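Local coordinates for nitrilotriacetate monooxygenase (Burkholderia pseudomallei, PDB 3SDO), which probably acts as an FMN-dependent monooxygenase of the NtaA/SnaA/DszA family, incorporating oxygen from molecular oxygen into an organic substrate, at residues S62-P67 with G137-R142. Residues are numbered along the deposited sequence; the frame is centred on the assembly and turned at random.
Sequences SAYVTP and GKNYGR
The side-chain amide of N139 carries the polar link between residues 62-67 and 137-142. N139 ND2 donates to A63 O at 2.9 Å, with an N-H...O angle of 158°. The acceptor lies practically in the plane of the amide, whereas ND2 sits tilted 27° from the carbonyl plane of A63. With CG anti to its own carbonyl carbon (chi1 -71°), N139 extends from the 3-10 turn toward the facing loop. N139 ND2 also donates to a water oxygen, at 2.9 Å, and that water accepts from V65 N, so the amide reaches one backbone carbonyl directly and one backbone NH through solvent. N139 OD1 is taken by G202 N of the second subunit, which further restrains the amide's rotation.

The closer side-chain packing is beside this bond. A63 CB meets the edge of the Y140 ring, near the ring plane, and lies 3.6 Å from Y140 OH; its apolar contact is with Y140 CE2, 4.2 Å from A63 CB. That hydroxyl is hydrogen-bonded to N108 of the second subunit, and the Y140 ring stacks on Y103. Y64, its CG anti to the backbone N, presents CD1 at the ring edge to N139 ND2, 3.8 Å away.

The looser side lies toward K138, whose extended chain passes Y64 obliquely and brings K138 CD only to 4.0 Å from Y64 OH; both side chains are partly exposed. Y64 OH makes a weak hydrogen bond with E201 of the second subunit, on which K138 also packs.

The contact joins the loops following strands 56-59 and 124-129 of the TIM-barrel-like luciferase fold, and A63 is close to D61, a predicted FMN ligand. Because one amide uses ND2 within its own chain and OD1 across the dimer, the pairing of the loops is probably linked to subunit association.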
loop_
_atom_site.group_PDB
_atom_site.type_symbol
_atom_site.label_atom_id
_atom_site.label_comp_id
_atom_site.label_asym_id
_atom_site.label_seq_id
_atom_site.Cartn_x
_atom_site.Cartn_y
_atom_site.Cartn_z
ATOM N N SER A 62 0.507 4.715 -11.114
ATOM C CA SER A 62 -0.435 4.589 -12.216
ATOM C C SER A 62 -1.327 3.381 -11.982
ATOM O O SER A 62 -0.987 2.490 -11.201
ATOM C CB SER A 62 0.316 4.436 -13.546
ATOM O OG SER A 62 1.142 3.269 -13.536
ATOM N N ALA A 63 -2.472 3.351 -12.663
ATOM C CA ALA A 63 -3.397 2.227 -12.538
ATOM C C ALA A 63 -4.025 1.873 -13.884
ATOM O O ALA A 63 -5.203 1.554 -13.951
ATOM C CB ALA A 63 -4.471 2.535 -11.507
ATOM N N TYR A 64 -3.213 1.909 -14.934
ATOM C CA TYR A 64 -3.669 1.652 -16.305
ATOM C C TYR A 64 -2.490 1.212 -17.142
ATOM O O TYR A 64 -1.412 1.811 -17.071
ATOM C CB TYR A 64 -4.327 2.888 -16.928
ATOM C CG TYR A 64 -4.963 2.606 -18.270
ATOM C CD1 TYR A 64 -6.061 1.751 -18.368
ATOM C CD2 TYR A 64 -4.467 3.177 -19.443
ATOM C CE1 TYR A 64 -6.650 1.478 -19.588
ATOM C CE2 TYR A 64 -5.058 2.897 -20.682
ATOM C CZ TYR A 64 -6.151 2.044 -20.735
ATOM O OH TYR A 64 -6.752 1.732 -21.942
ATOM N N VAL A 65 -2.712 0.162 -17.926
ATOM C CA VAL A 65 -1.683 -0.465 -18.746
ATOM C C VAL A 65 -2.226 -0.736 -20.115
ATOM O O VAL A 65 -3.397 -1.114 -20.244
ATOM C CB VAL A 65 -1.268 -1.851 -18.173
ATOM C CG1 VAL A 65 -0.364 -2.629 -19.154
ATOM C CG2 VAL A 65 -0.597 -1.681 -16.893
ATOM N N THR A 66 -1.382 -0.523 -21.128
ATOM C CA THR A 66 -1.609 -1.046 -22.483
ATOM C C THR A 66 -0.308 -1.680 -22.972
ATOM O O THR A 66 0.750 -1.445 -22.397
ATOM C CB THR A 66 -2.007 0.053 -23.510
ATOM O OG1 THR A 66 -0.826 0.736 -23.956
ATOM C CG2 THR A 66 -2.993 1.050 -22.927
ATOM N N PRO A 67 -0.367 -2.475 -24.054
ATOM C CA PRO A 67 0.895 -3.053 -24.555
ATOM C C PRO A 67 1.928 -2.000 -25.033
ATOM O O PRO A 67 3.058 -2.358 -25.285
ATOM C CB PRO A 67 0.449 -3.972 -25.716
ATOM C CG PRO A 67 -1.059 -4.202 -25.489
ATOM C CD PRO A 67 -1.559 -2.969 -24.782
ATOM N N GLY A 137 -10.085 4.980 -15.835
ATOM C CA GLY A 137 -11.477 4.746 -15.469
ATOM C C GLY A 137 -12.037 3.417 -15.944
ATOM O O GLY A 137 -12.946 2.876 -15.332
ATOM N N LYS A 138 -11.458 2.880 -17.015
ATOM C CA LYS A 138 -11.813 1.562 -17.528
ATOM C C LYS A 138 -11.511 0.416 -16.546
ATOM O O LYS A 138 -12.064 -0.679 -16.697
ATOM C CB LYS A 138 -11.107 1.295 -18.884
ATOM C CG LYS A 138 -11.651 2.122 -20.029
ATOM C CD LYS A 138 -10.721 2.104 -21.247
ATOM C CE LYS A 138 -11.461 2.559 -22.492
ATOM N NZ LYS A 138 -10.564 3.186 -23.489
ATOM N N ASN A 139 -10.631 0.660 -15.570
ATOM C CA ASN A 139 -10.353 -0.327 -14.522
ATOM C C ASN A 139 -11.231 -0.193 -13.283
ATOM O O ASN A 139 -11.049 -0.941 -12.321
ATOM C CB ASN A 139 -8.864 -0.300 -14.148
ATOM C CG ASN A 139 -8.010 -0.875 -15.238
ATOM O OD1 ASN A 139 -8.480 -1.725 -15.987
ATOM N ND2 ASN A 139 -6.759 -0.425 -15.345
ATOM N N TYR A 140 -12.199 0.731 -13.335
ATOM C CA TYR A 140 -13.030 1.071 -12.189
ATOM C C TYR A 140 -14.507 1.296 -12.562
ATOM O O TYR A 140 -15.247 1.937 -11.816
ATOM C CB TYR A 140 -12.464 2.325 -11.479
ATOM C CG TYR A 140 -11.081 2.145 -10.920
ATOM C CD1 TYR A 140 -10.880 1.598 -9.652
ATOM C CD2 TYR A 140 -9.962 2.472 -11.665
ATOM C CE1 TYR A 140 -9.595 1.432 -9.144
ATOM C CE2 TYR A 140 -8.682 2.311 -11.163
ATOM C CZ TYR A 140 -8.496 1.789 -9.899
ATOM O OH TYR A 140 -7.192 1.631 -9.406
ATOM N N GLY A 141 -14.937 0.753 -13.702
ATOM C CA GLY A 141 -16.313 0.866 -14.139
ATOM C C GLY A 141 -16.759 2.258 -14.534
ATOM O O GLY A 141 -17.960 2.549 -14.528
ATOM N N ARG A 142 -15.801 3.110 -14.904
ATOM C CA ARG A 142 -16.086 4.486 -15.300
ATOM C C ARG A 142 -15.238 4.827 -16.523
ATOM O O ARG A 142 -14.345 5.659 -16.445
ATOM C CB ARG A 142 -15.836 5.448 -14.121
ATOM C CG ARG A 142 -16.943 5.383 -13.057
ATOM C CD ARG A 142 -16.645 6.214 -11.819
ATOM N NE ARG A 142 -15.939 5.464 -10.776
ATOM C CZ ARG A 142 -15.402 6.008 -9.686
ATOM N NH1 ARG A 142 -15.476 7.322 -9.471
ATOM N NH2 ARG A 142 -14.782 5.237 -8.799
HETATM O O HOH W 1 -5.086 -1.403 -17.498
#